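Local coordinates for glycoside Hydrolase (Bacteroides uniformis, PDB 5T99), which probably hydrolyses beta-galactosidic linkages in agarose-derived oligosaccharides as a family 2 glycoside hydrolase, and binds the inhibitor galacto-isofagomine in its active-site pocket, at residues 319-324 with 730-735; 593-598 with 787-792; 765-768 with 773-776. All blocks are in the same frame, centred on the assembly; numbering follows the deposited sequence.

In the fold
Interactions 1 and 2 join barrel loops to one sheet of the C-terminal beta-sandwich, while interaction 3 lies within that sandwich and meets the barrel through Pro320 on Phe776. Their centres lie about 9 to 10 Å apart, and all reach the antiparallel sheet in which strand 787-793 runs between strands 730-738 and 761-766. Interaction 1 sets loop 319-324 on strand 730-738; interaction 2 sets the later loop 593-598 on strand 787-793. Along the chain these two cross, whereas interaction 3, at the end of strand 761-766, falls wholly between residues 593 and 792. Loops far apart in sequence thus meet one sheet, and the loop of interaction 2 also carries Phe587 of the galacto-isofagomine pocket.

Interaction 1 of 3, residues 319-324 with 730-735; sequences GPMGAA and LSYITV
The turn that presents Met321 to Leu730 and Tyr732 is closed by a short backbone hydrogen bond, Gly322 N to Gly319 O at 2.7 Å. This turn holds a brief 3-10 segment in the loop between strand 305-313 and helix 327-339 of the catalytic barrel, and the side chain it sends to strand 730-738 is a single methionine. With CG beside its backbone N (chi1 -62°) and further bends in the same sense at chi2 and chi3, Met321 curls so that its terminal methyl faces the sheet. There it meets Leu730 tip to tip: CE of Met321 lies 3.9 Å from CD1 of Leu730 and 4.0 Å from its CD2, so the methyl touches both branches of the leucine. The sulfur follows close behind, with Met321 SD 4.0 Å from Leu730 CD1. Tyr732 approaches differently, crossing the methionine at a slant and touching it with its phenolic oxygen, OH to Met321 CG 3.6 Å, rather than with a ring carbon. Its ring makes a cation-pi contact with Arg332 of helix 327-339, which ties the same tyrosine to the barrel a second time. On strand 730-738, Leu730 points at the loop, and two residues on Tyr732 reaches it with the end of its side chain, while Ile733 packs on Leu716 and Pro718 of the neighbouring strand. Replacing Met321 with alanine would probably open a gap over the two methyls of Leu730 and leave the tyrosine hydroxyl without its methylene neighbour. No hydrogen bond crosses between the two segments, so here the barrel and the C-terminal sandwich meet through van der Waals fit, with the cation-pi contact of Arg332 adding a polar element beside it.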
loop_
_atom_site.group_PDB
_atom_site.type_symbol
_atom_site.label_atom_id
_atom_site.label_comp_id
_atom_site.label_asym_id
_atom_site.label_seq_id
_atom_site.Cartn_x
_atom_site.Cartn_y
_atom_site.Cartn_z
ATOM N N GLY A 319 -8.099 0.205 6.527
ATOM C CA GLY A 319 -9.443 0.493 7.014
ATOM C C GLY A 319 -9.797 -0.300 8.263
ATOM O O GLY A 319 -9.072 -0.209 9.246
ATOM N N PRO A 320 -10.876 -1.127 8.219
ATOM C CA PRO A 320 -11.249 -1.954 9.380
ATOM C C PRO A 320 -10.144 -2.817 9.962
ATOM O O PRO A 320 -10.191 -3.138 11.150
ATOM C CB PRO A 320 -12.366 -2.857 8.835
ATOM C CG PRO A 320 -12.940 -2.115 7.679
ATOM C CD PRO A 320 -11.796 -1.346 7.080
ATOM N N MET A 321 -9.178 -3.211 9.135
ATOM C CA MET A 321 -8.019 -3.981 9.601
ATOM C C MET A 321 -6.942 -3.131 10.271
ATOM O O MET A 321 -5.977 -3.685 10.798
ATOM C CB MET A 321 -7.395 -4.768 8.442
ATOM C CG MET A 321 -8.313 -5.806 7.808
ATOM S SD MET A 321 -8.824 -7.139 8.924
ATOM C CE MET A 321 -7.246 -7.812 9.463
ATOM N N GLY A 322 -7.093 -1.808 10.278
ATOM C CA GLY A 322 -6.089 -0.947 10.885
ATOM C C GLY A 322 -4.741 -1.010 10.168
ATOM O O GLY A 322 -4.672 -1.357 8.981
ATOM N N ALA A 323 -3.677 -0.704 10.906
ATOM C CA ALA A 323 -2.316 -0.611 10.356
ATOM C C ALA A 323 -1.458 -1.866 10.522
ATOM O O ALA A 323 -0.402 -1.955 9.899
ATOM C CB ALA A 323 -1.587 0.583 10.956
ATOM N N ALA A 324 -1.872 -2.831 11.344
ATOM C CA ALA A 324 -1.103 -4.077 11.468
ATOM C C ALA A 324 -0.946 -4.742 10.090
ATOM O O ALA A 324 -1.922 -4.857 9.348
ATOM C CB ALA A 324 -1.761 -5.035 12.450
ATOM N N LEU A 730 -7.706 -13.966 5.309
ATOM C CA LEU A 730 -9.017 -13.355 5.477
ATOM C C LEU A 730 -9.954 -13.729 4.347
ATOM O O LEU A 730 -9.511 -13.923 3.224
ATOM C CB LEU A 730 -8.882 -11.827 5.461
ATOM C CG LEU A 730 -7.875 -11.162 6.397
ATOM C CD1 LEU A 730 -7.679 -9.699 6.028
ATOM C CD2 LEU A 730 -8.331 -11.288 7.843
ATOM N N SER A 731 -11.246 -13.809 4.642
ATOM C CA SER A 731 -12.272 -13.717 3.607
ATOM C C SER A 731 -13.001 -12.401 3.805
ATOM O O SER A 731 -13.381 -12.065 4.918
ATOM C CB SER A 731 -13.257 -14.887 3.654
ATOM O OG SER A 731 -14.046 -14.925 2.459
ATOM N N TYR A 732 -13.151 -11.648 2.722
ATOM C CA TYR A 732 -13.923 -10.403 2.696
ATOM C C TYR A 732 -15.314 -10.698 2.123
ATOM O O TYR A 732 -15.472 -10.891 0.908
ATOM C CB TYR A 732 -13.221 -9.340 1.839
ATOM C CG TYR A 732 -12.071 -8.641 2.530
ATOM C CD1 TYR A 732 -12.219 -7.352 3.062
ATOM C CD2 TYR A 732 -10.828 -9.260 2.651
ATOM C CE1 TYR A 732 -11.161 -6.707 3.687
ATOM C CE2 TYR A 732 -9.767 -8.618 3.276
ATOM C CZ TYR A 732 -9.932 -7.345 3.790
ATOM O OH TYR A 732 -8.861 -6.735 4.402
ATOM N N ILE A 733 -16.315 -10.711 3.000
ATOM C CA ILE A 733 -17.684 -11.067 2.622
ATOM C C ILE A 733 -18.528 -9.809 2.454
ATOM O O ILE A 733 -18.879 -9.155 3.431
ATOM C CB ILE A 733 -18.304 -12.043 3.656
ATOM C CG1 ILE A 733 -17.467 -13.328 3.735
ATOM C CG2 ILE A 733 -19.747 -12.375 3.288
ATOM C CD1 ILE A 733 -17.667 -14.137 5.006
ATOM N N THR A 734 -18.821 -9.462 1.203
ATOM C CA THR A 734 -19.727 -8.363 0.896
ATOM C C THR A 734 -21.116 -8.687 1.435
ATOM O O THR A 734 -21.587 -9.820 1.302
ATOM C CB THR A 734 -19.840 -8.108 -0.625
ATOM O OG1 THR A 734 -18.546 -7.803 -1.162
ATOM C CG2 THR A 734 -20.799 -6.941 -0.920
ATOM N N VAL A 735 -21.763 -7.685 2.029
ATOM C CA VAL A 735 -23.076 -7.836 2.637
ATOM C C VAL A 735 -24.024 -6.891 1.929
ATOM O O VAL A 735 -23.852 -5.686 2.005
ATOM C CB VAL A 735 -23.051 -7.504 4.145
ATOM C CG1 VAL A 735 -24.434 -7.735 4.766
ATOM C CG2 VAL A 735 -21.974 -8.321 4.865
#

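Interaction 2 of 3, residues 593-598 with 787-792; sequences CGLPKD and MCMLIV
Cys593 and Met789 form the close, buried part of this contact, where the loop after barrel strand 549-552 comes down on strand 787-793. The cysteine lays both its side-chain atoms against the root of the methionine: SG of Cys593 is 3.8 Å and CB 3.9 Å from CB of Met789. From there the methionine starts with CG anti to its backbone N (chi1 179°), then bends at chi2 and chi3, which folds it over the backbone of the loop. Its terminal methyl consequently ends 3.6 Å from the carbonyl oxygen, Met789 CE to Cys593 O. That oxygen accepts a hydrogen bond from Arg332 NH2, so its polar need is met by the barrel while the methyl and CG of Met789 lie against it. The turn itself is fixed by Asp591, whose OD1 accepts hydrogen bonds from the backbone N of Cys593, as in an Asx turn, and from that of Leu595. The strand follows the usual alternation, which in this beta-sandwich turns one side, with Met787 and Met789, to the barrel loop and the other to the opposing sheet, where Leu790 and Val792 pack on strand 800-807. Leu595 sits between the two methionines, crossing each at a slant. Its CD1 meets Met787 alone, 3.9 Å from Met787 CB, while CD2 lies between the two methionines. On the buried side CD2 of Leu595 is 4.0 Å from CE of Met789. Toward Met787, which is partly exposed, the sulfur stands farther off, SD 4.2 Å from Leu595 CD2. On this more open side Arg502, from another loop, touches both Leu595 and Met787.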
loop_
_atom_site.group_PDB
_atom_site.type_symbol
_atom_site.label_atom_id
_atom_site.label_comp_id
_atom_site.label_asym_id
_atom_site.label_seq_id
_atom_site.Cartn_x
_atom_site.Cartn_y
_atom_site.Cartn_z
ATOM N N CYS A 593 -13.689 0.066 2.863
ATOM C CA CYS A 593 -13.848 -1.394 3.013
ATOM C C CYS A 593 -13.675 -2.148 1.675
ATOM O O CYS A 593 -13.905 -3.355 1.599
ATOM C CB CYS A 593 -15.184 -1.733 3.709
ATOM S SG CYS A 593 -16.672 -1.465 2.714
ATOM N N GLY A 594 -13.245 -1.439 0.636
ATOM C CA GLY A 594 -12.925 -2.039 -0.648
ATOM C C GLY A 594 -14.071 -2.122 -1.637
ATOM O O GLY A 594 -13.998 -2.914 -2.578
ATOM N N LEU A 595 -15.114 -1.306 -1.453
ATOM C CA LEU A 595 -16.222 -1.254 -2.412
ATOM C C LEU A 595 -16.038 -0.087 -3.376
ATOM O O LEU A 595 -15.823 1.046 -2.941
ATOM C CB LEU A 595 -17.578 -1.177 -1.703
ATOM C CG LEU A 595 -17.936 -2.449 -0.925
ATOM C CD1 LEU A 595 -19.107 -2.193 0.008
ATOM C CD2 LEU A 595 -18.232 -3.613 -1.865
ATOM N N PRO A 596 -16.096 -0.363 -4.696
ATOM C CA PRO A 596 -15.828 0.713 -5.650
ATOM C C PRO A 596 -16.939 1.770 -5.643
ATOM O O PRO A 596 -18.127 1.424 -5.572
ATOM C CB PRO A 596 -15.774 -0.020 -7.001
ATOM C CG PRO A 596 -16.639 -1.221 -6.819
ATOM C CD PRO A 596 -16.495 -1.615 -5.372
ATOM N N LYS A 597 -16.543 3.039 -5.694
ATOM C CA LYS A 597 -17.481 4.131 -5.926
ATOM C C LYS A 597 -17.623 4.243 -7.426
ATOM O O LYS A 597 -16.931 3.534 -8.170
ATOM C CB LYS A 597 -16.946 5.436 -5.354
ATOM C CG LYS A 597 -16.639 5.399 -3.866
ATOM C CD LYS A 597 -15.924 6.668 -3.422
ATOM C CE LYS A 597 -15.357 6.519 -2.012
ATOM N NZ LYS A 597 -14.477 7.639 -1.574
ATOM N N ASP A 598 -18.496 5.133 -7.892
ATOM C CA ASP A 598 -18.640 5.340 -9.340
ATOM C C ASP A 598 -17.322 5.805 -9.976
ATOM O O ASP A 598 -17.098 5.563 -11.154
ATOM C CB ASP A 598 -19.731 6.362 -9.661
ATOM C CG ASP A 598 -21.096 5.929 -9.180
ATOM O OD1 ASP A 598 -21.540 4.818 -9.550
ATOM O OD2 ASP A 598 -21.714 6.714 -8.425
ATOM N N MET A 787 -24.872 -1.562 1.285
ATOM C CA MET A 787 -23.854 -2.575 1.538
ATOM C C MET A 787 -23.012 -2.313 2.767
ATOM O O MET A 787 -22.868 -1.179 3.236
ATOM C CB MET A 787 -22.923 -2.717 0.325
ATOM C CG MET A 787 -23.510 -3.524 -0.829
ATOM S SD MET A 787 -22.378 -3.771 -2.221
ATOM C CE MET A 787 -22.614 -2.260 -3.158
ATOM N N CYS A 788 -22.463 -3.399 3.282
ATOM C CA CYS A 788 -21.409 -3.343 4.267
ATOM C C CYS A 788 -20.507 -4.571 4.041
ATOM O O CYS A 788 -20.667 -5.284 3.042
ATOM C CB CYS A 788 -21.993 -3.224 5.683
ATOM S SG CYS A 788 -22.919 -4.638 6.299
ATOM N N MET A 789 -19.537 -4.789 4.919
ATOM C CA MET A 789 -18.467 -5.741 4.636
ATOM C C MET A 789 -18.050 -6.428 5.911
ATOM O O MET A 789 -17.648 -5.762 6.863
ATOM C CB MET A 789 -17.271 -5.000 4.023
ATOM C CG MET A 789 -16.055 -5.866 3.692
ATOM S SD MET A 789 -16.308 -6.977 2.301
ATOM C CE MET A 789 -16.512 -5.788 0.966
ATOM N N LEU A 790 -18.141 -7.755 5.905
ATOM C CA LEU A 790 -17.732 -8.584 7.025
ATOM C C LEU A 790 -16.370 -9.177 6.701
ATOM O O LEU A 790 -16.150 -9.647 5.588
ATOM C CB LEU A 790 -18.752 -9.718 7.239
ATOM C CG LEU A 790 -18.374 -10.770 8.288
ATOM C CD1 LEU A 790 -18.346 -10.143 9.667
ATOM C CD2 LEU A 790 -19.327 -11.951 8.258
ATOM N N ILE A 791 -15.473 -9.194 7.683
ATOM C CA ILE A 791 -14.145 -9.769 7.492
ATOM C C ILE A 791 -13.946 -10.899 8.491
ATOM O O ILE A 791 -13.993 -10.682 9.690
ATOM C CB ILE A 791 -13.025 -8.698 7.623
ATOM C CG1 ILE A 791 -13.289 -7.529 6.660
ATOM C CG2 ILE A 791 -11.662 -9.310 7.308
ATOM C CD1 ILE A 791 -12.430 -6.303 6.899
ATOM N N VAL A 792 -13.723 -12.109 7.996
ATOM C CA VAL A 792 -13.398 -13.234 8.874
ATOM C C VAL A 792 -11.960 -13.677 8.647
ATOM O O VAL A 792 -11.357 -13.317 7.654
ATOM C CB VAL A 792 -14.401 -14.413 8.751
ATOM C CG1 VAL A 792 -15.809 -13.932 9.076
ATOM C CG2 VAL A 792 -14.351 -15.090 7.378
#

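Interaction 3 of 3, residues 765-768 with 773-776; sequences VGNG and TESF
Glu774 reaches over to Asn767 with its carboxylate, OE1 lying 3.5 Å from Asn767 ND2. The two side chains cross at about a right angle, and the planes of their end groups are turned 61° apart. Both are hydrogen-bonded to Lys782 of strand 780-782, which offers its backbone N to Glu774 OE2 and its backbone O to Asn767 ND2. Ser775 contributes through its backbone: its carbonyl oxygen lies 3.9 Å from CG2 of Val765. Phe776 makes the one clear hydrogen bond between the two segments, its O accepting a bond from the backbone N of Val765 at 2.9 Å, nearly straight at 165°, although the donor is tilted 29° from the carbonyl plane. The same Phe776 O lies 3.6 Å from Val765 CG2. Beside it the phenylalanine turns an edge of its ring to the strand, so that Val765 O lies in the ring plane, 3.5 Å from CD1 of Phe776. Farther out the ring touches Pro320 of the barrel. The backbone bond closes a connection that passes from edge strand 761-766 in one sheet of the beta-sandwich to edge strand 780-782 in the other, within the region matching the family 2 C-terminal domain 5.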
loop_
_atom_site.group_PDB
_atom_site.type_symbol
_atom_site.label_atom_id
_atom_site.label_comp_id
_atom_site.label_asym_id
_atom_site.label_seq_id
_atom_site.Cartn_x
_atom_site.Cartn_y
_atom_site.Cartn_z
ATOM N N VAL A 765 -15.426 -5.505 10.626
ATOM C CA VAL A 765 -16.505 -5.034 9.760
ATOM C C VAL A 765 -16.264 -3.617 9.262
ATOM O O VAL A 765 -15.565 -2.847 9.897
ATOM C CB VAL A 765 -17.867 -5.032 10.480
ATOM C CG1 VAL A 765 -18.448 -6.438 10.551
ATOM C CG2 VAL A 765 -17.760 -4.408 11.870
ATOM N N GLY A 766 -16.869 -3.278 8.129
ATOM C CA GLY A 766 -16.823 -1.917 7.603
ATOM C C GLY A 766 -18.000 -1.634 6.696
ATOM O O GLY A 766 -18.773 -2.541 6.373
ATOM N N ASN A 767 -18.151 -0.368 6.315
ATOM C CA ASN A 767 -19.147 0.018 5.308
ATOM C C ASN A 767 -18.786 1.182 4.352
ATOM O O ASN A 767 -19.616 1.556 3.508
ATOM C CB ASN A 767 -20.506 0.271 5.991
ATOM C CG ASN A 767 -20.464 1.384 7.026
ATOM O OD1 ASN A 767 -19.486 2.119 7.148
ATOM N ND2 ASN A 767 -21.538 1.504 7.790
ATOM N N GLY A 768 -17.576 1.744 4.467
ATOM C CA GLY A 768 -17.162 2.873 3.636
ATOM C C GLY A 768 -17.750 4.231 3.995
ATOM O O GLY A 768 -17.594 5.196 3.227
ATOM N N THR A 773 -19.195 6.467 13.753
ATOM C CA THR A 773 -18.335 6.074 14.865
ATOM C C THR A 773 -18.495 4.597 15.246
ATOM O O THR A 773 -18.039 4.186 16.312
ATOM C CB THR A 773 -18.621 6.946 16.110
ATOM O OG1 THR A 773 -20.007 6.835 16.465
ATOM C CG2 THR A 773 -18.261 8.408 15.840
ATOM N N GLU A 774 -19.134 3.796 14.390
ATOM C CA GLU A 774 -19.232 2.352 14.639
ATOM C C GLU A 774 -17.852 1.748 14.757
ATOM O O GLU A 774 -16.964 2.085 13.985
ATOM C CB GLU A 774 -19.942 1.632 13.503
ATOM C CG GLU A 774 -21.448 1.773 13.500
ATOM C CD GLU A 774 -22.028 1.312 12.182
ATOM O OE1 GLU A 774 -21.889 2.056 11.182
ATOM O OE2 GLU A 774 -22.601 0.202 12.146
ATOM N N SER A 775 -17.684 0.857 15.726
ATOM C CA SER A 775 -16.452 0.089 15.877
ATOM C C SER A 775 -16.168 -0.716 14.605
ATOM O O SER A 775 -17.094 -1.149 13.900
ATOM C CB SER A 775 -16.558 -0.856 17.077
ATOM O OG SER A 775 -15.499 -1.792 17.110
ATOM N N PHE A 776 -14.882 -0.881 14.310
ATOM C CA PHE A 776 -14.453 -1.768 13.243
ATOM C C PHE A 776 -14.380 -3.218 13.720
ATOM O O PHE A 776 -14.268 -4.113 12.889
ATOM C CB PHE A 776 -13.085 -1.349 12.696
ATOM C CG PHE A 776 -13.101 -0.058 11.924
ATOM C CD1 PHE A 776 -13.794 0.040 10.720
ATOM C CD2 PHE A 776 -12.396 1.050 12.376
ATOM C CE1 PHE A 776 -13.803 1.224 9.993
ATOM C CE2 PHE A 776 -12.401 2.244 11.656
ATOM C CZ PHE A 776 -13.104 2.332 10.462
#